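PDB 2GVH: AGR_L_2016p from Agrobacterium tumefaciens, which probably hydrolyses acyl-CoA thioesters to coenzyme A and the free carboxylic acid, using two hotdog-fold thioesterase domains in one chain. Local coordinates for residues B[174-179]-B[213-218]; B[237-242]-B[257-262]. One frame throughout, in Å; residues are numbered along the deposited sequence.

Contact 1: B[174-179]-B[213-218]; sequences AGRMFG and ARAIEI
Two backbone hydrogen bonds join residues 174-179 to residues 213-218. Met177 N donates to Ile216 O at 2.7 Å, nearly straight at 172°. Ile218 N donates to Gly175 O at 3.1 Å, and this bond is more bent, 143° at the hydrogen. Together they bracket the bridge between Arg176 and Glu217, whose CA atoms are 4.7 Å apart. The two carbonyl oxygens also take CA-H...O contacts. Arg176 CA lies 3.4 Å from Ile216 O, and Glu217 CA lies 3.5 Å from Gly175 O. Each oxygen is thus met by one N-H and one CA-H from the other segment.

The apolar part is carried by Met177, a selenomethionine, and Ile216. Their side chains run alongside each other in the same direction. Met177 CB meets Ile216 CB at 3.9 Å. With CG of Met177 anti to the backbone N (chi1 -175°) and the chain extended beyond it, its SE comes beside Ile216 CG2 and CD1. Both residues are buried, and both reach Val166 and Val222. The aliphatic part of Arg176 makes a separate contact: its CD touches Ala215 CB at 3.7 Å. Arg176 also packs on Val72 of the second subunit.

Side chains outside the segments bond the backbone N-H groups of the bridged residues. Asn172 OD1 accepts a hydrogen bond from Arg176 N, and Glu220 OE1 accepts one from Glu217 N. The single bridge joins two loops of the second hotdog domain. One leads into the central helix 179-198, with Phe178 at its N-cap, and the other into strand 220-231.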
ATOM      1  N   ALA B 174     -17.400  -5.898   2.884  1.00 75.95           N
ATOM      2  CA  ALA B 174     -18.279  -6.853   2.234  1.00 74.40           C
ATOM      3  C   ALA B 174     -17.518  -7.668   1.187  1.00 73.78           C
ATOM      4  O   ALA B 174     -18.123  -8.472   0.486  1.00 75.38           O
ATOM      5  CB  ALA B 174     -19.456  -6.120   1.592  1.00 73.97           C
ATOM      6  N   GLY B 175     -16.203  -7.456   1.078  1.00 71.94           N
ATOM      7  CA  GLY B 175     -15.354  -8.173   0.095  1.00 70.44           C
ATOM      8  C   GLY B 175     -15.461  -7.673  -1.350  1.00 70.22           C
ATOM      9  O   GLY B 175     -15.155  -8.404  -2.298  1.00 71.16           O
ATOM     10  N   ARG B 176     -15.884  -6.422  -1.525  1.00 69.85           N
ATOM     11  CA  ARG B 176     -16.188  -5.913  -2.853  1.00 68.04           C
ATOM     12  C   ARG B 176     -15.200  -4.828  -3.164  1.00 67.40           C
ATOM     13  O   ARG B 176     -14.952  -3.954  -2.312  1.00 68.23           O
ATOM     14  CB  ARG B 176     -17.597  -5.310  -2.896  1.00 66.95           C
ATOM     15  CG  ARG B 176     -18.702  -6.315  -2.808  1.00 70.62           C
ATOM     16  CD  ARG B 176     -20.055  -5.706  -3.207  1.00 69.54           C
ATOM     17  NE  ARG B 176     -21.186  -6.532  -2.780  1.00 74.16           N
ATOM     18  CZ  ARG B 176     -21.935  -6.279  -1.708  1.00 76.19           C
ATOM     19  NH1 ARG B 176     -21.688  -5.201  -0.947  1.00 75.22           N
ATOM     20  NH2 ARG B 176     -22.946  -7.091  -1.403  1.00 73.94           N
HETATM   21  N   MSE B 177     -14.631  -4.864  -4.364  1.00 64.28           N
HETATM   22  CA  MSE B 177     -13.698  -3.820  -4.761  1.00 63.31           C
HETATM   23  C   MSE B 177     -14.450  -2.485  -4.814  1.00 64.60           C
HETATM   24  O   MSE B 177     -15.587  -2.449  -5.318  1.00 67.22           O
HETATM   25  CB  MSE B 177     -13.139  -4.130  -6.129  1.00 61.23           C
HETATM   26  CG  MSE B 177     -12.081  -3.190  -6.603  1.00 65.33           C
HETATM   27 SE   MSE B 177     -11.432  -3.765  -8.338  1.00 74.72          SE
HETATM   28  CE  MSE B 177      -9.666  -2.842  -8.231  1.00 69.69           C
ATOM     29  N   PHE B 178     -13.871  -1.421  -4.260  1.00 62.14           N
ATOM     30  CA  PHE B 178     -14.435  -0.096  -4.431  1.00 62.60           C
ATOM     31  C   PHE B 178     -14.408   0.209  -5.902  1.00 63.77           C
ATOM     32  O   PHE B 178     -13.393  -0.048  -6.570  1.00 65.78           O
ATOM     33  CB  PHE B 178     -13.596   0.980  -3.719  1.00 60.89           C
ATOM     34  CG  PHE B 178     -13.573   0.824  -2.237  1.00 60.93           C
ATOM     35  CD1 PHE B 178     -14.688   1.183  -1.469  1.00 59.56           C
ATOM     36  CD2 PHE B 178     -12.453   0.310  -1.589  1.00 58.51           C
ATOM     37  CE1 PHE B 178     -14.676   1.001  -0.076  1.00 63.92           C
ATOM     38  CE2 PHE B 178     -12.441   0.127  -0.201  1.00 62.22           C
ATOM     39  CZ  PHE B 178     -13.550   0.482   0.561  1.00 57.34           C
ATOM     40  N   GLY B 179     -15.491   0.792  -6.403  1.00 60.14           N
ATOM     41  CA  GLY B 179     -15.610   1.079  -7.831  1.00 59.89           C
ATOM     42  C   GLY B 179     -14.579   2.144  -8.162  1.00 64.57           C
ATOM     43  O   GLY B 179     -14.064   2.213  -9.306  1.00 66.58           O
ATOM     44  N   ALA B 213     -21.700  -2.868 -14.181  1.00 62.98           N
ATOM     45  CA  ALA B 213     -22.730  -3.921 -14.370  1.00 64.78           C
ATOM     46  C   ALA B 213     -22.803  -4.857 -13.182  1.00 66.73           C
ATOM     47  O   ALA B 213     -23.874  -5.245 -12.784  1.00 67.44           O
ATOM     48  CB  ALA B 213     -22.517  -4.710 -15.660  1.00 62.54           C
ATOM     49  N   ARG B 214     -21.663  -5.226 -12.618  1.00 69.86           N
ATOM     50  CA  ARG B 214     -21.649  -5.996 -11.376  1.00 72.75           C
ATOM     51  C   ARG B 214     -20.486  -5.532 -10.511  1.00 73.34           C
ATOM     52  O   ARG B 214     -19.645  -4.781 -10.963  1.00 75.00           O
ATOM     53  CB  ARG B 214     -21.625  -7.524 -11.634  1.00 73.00           C
ATOM     54  CG  ARG B 214     -20.312  -8.088 -12.100  1.00 74.98           C
ATOM     55  CD  ARG B 214     -20.385  -9.620 -12.372  1.00 80.49           C
ATOM     56  NE  ARG B 214     -20.242 -10.497 -11.198  1.00 89.22           N
ATOM     57  CZ  ARG B 214     -19.144 -10.597 -10.440  1.00 96.54           C
ATOM     58  NH1 ARG B 214     -18.062  -9.850 -10.692  1.00 94.71           N
ATOM     59  NH2 ARG B 214     -19.134 -11.435  -9.407  1.00 92.81           N
ATOM     60  N   ALA B 215     -20.473  -5.957  -9.257  1.00 74.58           N
ATOM     61  CA  ALA B 215     -19.407  -5.605  -8.344  1.00 74.18           C
ATOM     62  C   ALA B 215     -18.322  -6.664  -8.468  1.00 73.89           C
ATOM     63  O   ALA B 215     -18.612  -7.845  -8.752  1.00 74.35           O
ATOM     64  CB  ALA B 215     -19.933  -5.511  -6.926  1.00 73.80           C
ATOM     65  N   ILE B 216     -17.084  -6.214  -8.273  1.00 72.51           N
ATOM     66  CA  ILE B 216     -15.887  -7.055  -8.365  1.00 72.38           C
ATOM     67  C   ILE B 216     -15.500  -7.551  -6.985  1.00 73.10           C
ATOM     68  O   ILE B 216     -15.420  -6.755  -6.055  1.00 71.61           O
ATOM     69  CB  ILE B 216     -14.694  -6.250  -8.957  1.00 72.20           C
ATOM     70  CG1 ILE B 216     -15.018  -5.873 -10.395  1.00 70.11           C
ATOM     71  CG2 ILE B 216     -13.395  -7.064  -8.927  1.00 67.91           C
ATOM     72  CD1 ILE B 216     -14.284  -4.690 -10.870  1.00 68.47           C
ATOM     73  N   GLU B 217     -15.230  -8.856  -6.883  1.00 75.62           N
ATOM     74  CA  GLU B 217     -14.882  -9.482  -5.618  1.00 78.35           C
ATOM     75  C   GLU B 217     -13.399  -9.765  -5.379  1.00 80.10           C
ATOM     76  O   GLU B 217     -12.604  -9.865  -6.301  1.00 79.14           O
ATOM     77  CB  GLU B 217     -15.723 -10.733  -5.411  1.00 79.28           C
ATOM     78  CG  GLU B 217     -17.063 -10.380  -4.777  1.00 86.56           C
ATOM     79  CD  GLU B 217     -18.170 -11.309  -5.172  1.00 96.17           C
ATOM     80  OE1 GLU B 217     -17.950 -12.545  -5.127  1.00101.02           O
ATOM     81  OE2 GLU B 217     -19.265 -10.798  -5.506  1.00 95.84           O
ATOM     82  N   ILE B 218     -13.054  -9.867  -4.102  1.00 83.15           N
ATOM     83  CA  ILE B 218     -11.684 -10.031  -3.622  1.00 84.54           C
ATOM     84  C   ILE B 218     -10.889 -11.207  -4.245  1.00 84.84           C
ATOM     85  O   ILE B 218      -9.694 -11.053  -4.547  1.00 86.71           O
ATOM     86  CB  ILE B 218     -11.669 -10.065  -2.044  1.00 85.68           C
ATOM     87  CG1 ILE B 218     -10.252  -9.971  -1.476  1.00 84.86           C
ATOM     88  CG2 ILE B 218     -12.421 -11.295  -1.499  1.00 88.10           C
ATOM     89  CD1 ILE B 218      -9.529  -8.770  -1.893  1.00 87.41           C
TER

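Contact 2: B[237-242]-B[257-262]; sequences SIQTKL and TGHFTM
Thr240 O is gripped by two neighbours on the facing strand. Gly258 N donates a hydrogen bond to it at 2.8 Å, and Thr257 CA makes a CA-H...O contact at 3.3 Å. Thr240 N returns a bond to Gly258 O, also 2.8 Å. Ile238 and Phe260 form the next hydrogen-bonded pair, with N-to-O distances of 2.9 Å in both directions. The strands are antiparallel, and the axes of the two short segments run at 154° to each other.

Gln239 and His259 share one face with Ser237. They lie side by side, amide and imidazole planes 79° apart, and Gln239 OE1 comes to 3.2 Å from His259 CE1. This is a contact and not a hydrogen bond. The polar partner of His259 is instead Glu229 OE1 on strand 220-231, which is bonded by both His259 ND1 and Ser237 OG.

On the other face, Thr240 OG1 sits at the edge of the Phe260 ring, 3.6 Å from CE1. Ile238 CD1 meets CG of Met262, a selenomethionine. Phe260 continues onto Met186 and Thr187 of helix 179-198.

The chemistry implies that one face of this hairpin offers His259 and Ser237 to Glu229, whereas on the other Ile238 and Phe260 pack on helix 179-198.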
ATOM      1  N   SER B 237      -8.846  10.131 -27.197  1.00 65.60           N
ATOM      2  CA  SER B 237      -9.925   9.510 -26.488  1.00 67.01           C
ATOM      3  C   SER B 237      -9.766   7.982 -26.479  1.00 66.76           C
ATOM      4  O   SER B 237      -9.741   7.298 -27.537  1.00 66.80           O
ATOM      5  CB  SER B 237     -11.245   9.899 -27.130  1.00 69.93           C
ATOM      6  OG  SER B 237     -12.306   9.130 -26.585  1.00 82.90           O
ATOM      7  N   ILE B 238      -9.692   7.455 -25.269  1.00 65.22           N
ATOM      8  CA  ILE B 238      -9.358   6.079 -25.052  1.00 65.90           C
ATOM      9  C   ILE B 238     -10.580   5.412 -24.506  1.00 66.57           C
ATOM     10  O   ILE B 238     -11.214   5.958 -23.614  1.00 65.64           O
ATOM     11  CB  ILE B 238      -8.227   5.908 -24.012  1.00 66.82           C
ATOM     12  CG1 ILE B 238      -6.894   6.443 -24.548  1.00 62.42           C
ATOM     13  CG2 ILE B 238      -8.040   4.408 -23.702  1.00 67.52           C
ATOM     14  CD1 ILE B 238      -6.731   7.914 -24.415  1.00 72.51           C
ATOM     15  N   GLN B 239     -10.931   4.259 -25.086  1.00 66.24           N
ATOM     16  CA  GLN B 239     -11.966   3.426 -24.538  1.00 66.94           C
ATOM     17  C   GLN B 239     -11.323   2.365 -23.694  1.00 65.90           C
ATOM     18  O   GLN B 239     -10.331   1.814 -24.079  1.00 67.20           O
ATOM     19  CB  GLN B 239     -12.780   2.750 -25.637  1.00 66.78           C
ATOM     20  CG  GLN B 239     -13.649   1.618 -25.133  1.00 68.98           C
ATOM     21  CD  GLN B 239     -14.596   1.121 -26.194  1.00 77.68           C
ATOM     22  OE1 GLN B 239     -15.536   1.831 -26.567  1.00 83.96           O
ATOM     23  NE2 GLN B 239     -14.358  -0.099 -26.702  1.00 67.25           N
ATOM     24  N   THR B 240     -11.918   2.058 -22.551  1.00 66.13           N
ATOM     25  CA  THR B 240     -11.436   0.968 -21.721  1.00 66.78           C
ATOM     26  C   THR B 240     -12.596   0.111 -21.347  1.00 66.39           C
ATOM     27  O   THR B 240     -13.655   0.623 -21.027  1.00 69.40           O
ATOM     28  CB  THR B 240     -10.812   1.456 -20.421  1.00 65.89           C
ATOM     29  OG1 THR B 240      -9.863   2.470 -20.722  1.00 71.33           O
ATOM     30  CG2 THR B 240     -10.080   0.286 -19.759  1.00 65.64           C
ATOM     31  N   LYS B 241     -12.383  -1.189 -21.377  1.00 65.00           N
ATOM     32  CA  LYS B 241     -13.390  -2.177 -21.009  1.00 65.86           C
ATOM     33  C   LYS B 241     -12.798  -2.913 -19.833  1.00 66.42           C
ATOM     34  O   LYS B 241     -11.627  -3.305 -19.879  1.00 65.81           O
ATOM     35  CB  LYS B 241     -13.615  -3.171 -22.143  1.00 65.24           C
ATOM     36  CG  LYS B 241     -14.249  -2.557 -23.357  1.00 71.06           C
ATOM     37  CD  LYS B 241     -15.182  -3.545 -24.076  1.00 77.84           C
ATOM     38  CE  LYS B 241     -15.125  -3.321 -25.601  1.00 86.60           C
ATOM     39  NZ  LYS B 241     -15.614  -4.496 -26.410  1.00 87.16           N
ATOM     40  N   LEU B 242     -13.591  -3.088 -18.779  1.00 65.64           N
ATOM     41  CA  LEU B 242     -13.115  -3.761 -17.569  1.00 65.48           C
ATOM     42  C   LEU B 242     -13.837  -5.085 -17.337  1.00 65.25           C
ATOM     43  O   LEU B 242     -15.057  -5.129 -17.368  1.00 66.58           O
ATOM     44  CB  LEU B 242     -13.240  -2.819 -16.366  1.00 64.31           C
ATOM     45  CG  LEU B 242     -12.507  -3.361 -15.152  1.00 67.14           C
ATOM     46  CD1 LEU B 242     -11.050  -3.521 -15.473  1.00 69.93           C
ATOM     47  CD2 LEU B 242     -12.698  -2.494 -13.927  1.00 61.43           C
ATOM     48  N   THR B 257     -17.489  -0.128 -18.932  1.00 67.38           N
ATOM     49  CA  THR B 257     -16.822   0.498 -20.053  1.00 67.58           C
ATOM     50  C   THR B 257     -16.653   1.982 -19.748  1.00 68.83           C
ATOM     51  O   THR B 257     -17.583   2.625 -19.278  1.00 70.54           O
ATOM     52  CB  THR B 257     -17.650   0.320 -21.320  1.00 69.00           C
ATOM     53  OG1 THR B 257     -17.863  -1.088 -21.543  1.00 71.45           O
ATOM     54  CG2 THR B 257     -16.941   0.948 -22.532  1.00 66.85           C
ATOM     55  N   GLY B 258     -15.465   2.526 -20.003  1.00 68.31           N
ATOM     56  CA  GLY B 258     -15.192   3.922 -19.736  1.00 63.62           C
ATOM     57  C   GLY B 258     -14.536   4.577 -20.923  1.00 63.96           C
ATOM     58  O   GLY B 258     -13.881   3.917 -21.736  1.00 66.26           O
ATOM     59  N   HIS B 259     -14.708   5.877 -21.041  1.00 64.59           N
ATOM     60  CA  HIS B 259     -14.000   6.648 -22.059  1.00 63.90           C
ATOM     61  C   HIS B 259     -13.270   7.755 -21.333  1.00 64.59           C
ATOM     62  O   HIS B 259     -13.895   8.530 -20.584  1.00 65.02           O
ATOM     63  CB  HIS B 259     -14.975   7.216 -23.081  1.00 62.08           C
ATOM     64  CG  HIS B 259     -15.745   6.159 -23.804  1.00 67.56           C
ATOM     65  ND1 HIS B 259     -15.401   5.719 -25.070  1.00 62.99           N
ATOM     66  CD2 HIS B 259     -16.804   5.411 -23.414  1.00 70.51           C
ATOM     67  CE1 HIS B 259     -16.239   4.766 -25.435  1.00 68.45           C
ATOM     68  NE2 HIS B 259     -17.097   4.556 -24.449  1.00 71.09           N
ATOM     69  N   PHE B 260     -11.954   7.806 -21.545  1.00 63.01           N
ATOM     70  CA  PHE B 260     -11.100   8.820 -20.940  1.00 62.76           C
ATOM     71  C   PHE B 260     -10.451   9.710 -21.991  1.00 62.67           C
ATOM     72  O   PHE B 260     -10.080   9.276 -23.090  1.00 59.31           O
ATOM     73  CB  PHE B 260     -10.031   8.154 -20.078  1.00 62.64           C
ATOM     74  CG  PHE B 260     -10.586   7.164 -19.086  1.00 59.34           C
ATOM     75  CD1 PHE B 260     -10.765   5.825 -19.436  1.00 60.13           C
ATOM     76  CD2 PHE B 260     -10.917   7.574 -17.793  1.00 53.79           C
ATOM     77  CE1 PHE B 260     -11.274   4.909 -18.519  1.00 56.44           C
ATOM     78  CE2 PHE B 260     -11.438   6.671 -16.845  1.00 62.25           C
ATOM     79  CZ  PHE B 260     -11.625   5.315 -17.243  1.00 59.40           C
ATOM     80  N   THR B 261     -10.316  10.985 -21.649  1.00 62.94           N
ATOM     81  CA  THR B 261      -9.597  11.868 -22.542  1.00 63.06           C
ATOM     82  C   THR B 261      -8.227  12.117 -21.949  1.00 62.82           C
ATOM     83  O   THR B 261      -8.112  12.485 -20.782  1.00 64.21           O
ATOM     84  CB  THR B 261     -10.391  13.131 -22.839  1.00 64.44           C
ATOM     85  OG1 THR B 261     -11.579  12.747 -23.525  1.00 62.06           O
ATOM     86  CG2 THR B 261      -9.611  14.100 -23.735  1.00 62.82           C
HETATM   87  N   MSE B 262      -7.197  11.873 -22.755  1.00 63.12           N
HETATM   88  CA  MSE B 262      -5.806  12.029 -22.317  1.00 65.02           C
HETATM   89  C   MSE B 262      -5.128  13.139 -23.105  1.00 64.57           C
HETATM   90  O   MSE B 262      -5.380  13.299 -24.274  1.00 65.86           O
HETATM   91  CB  MSE B 262      -5.055  10.718 -22.538  1.00 64.72           C
HETATM   92  CG  MSE B 262      -5.597   9.516 -21.728  1.00 69.18           C
HETATM   93 SE   MSE B 262      -5.218   9.589 -19.731  1.00 88.11          SE
HETATM   94  CE  MSE B 262      -3.491   9.808 -19.613  1.00 80.02           C
TER

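From the N terminus, strand 160-165 is followed by a loop that holds residues 174-179 and runs into helix 179-198. Strand 202-211 comes next. Contact 1 then closes this long excursion at residues 213-218. The chain next runs up strand 220-231 and into strand 235-246. Contact 2 closes the hairpin between strands 235-246 and 252-264. The contacts follow in series and neither nest nor cross. Their centres are about 20 Å apart, yet they touch where Ile216 CD1 packs on Leu242 CD2 at 4.1 Å. Contact 1 joins loops at one end of the second hotdog domain, and contact 2 joins neighbouring strands within its sheet.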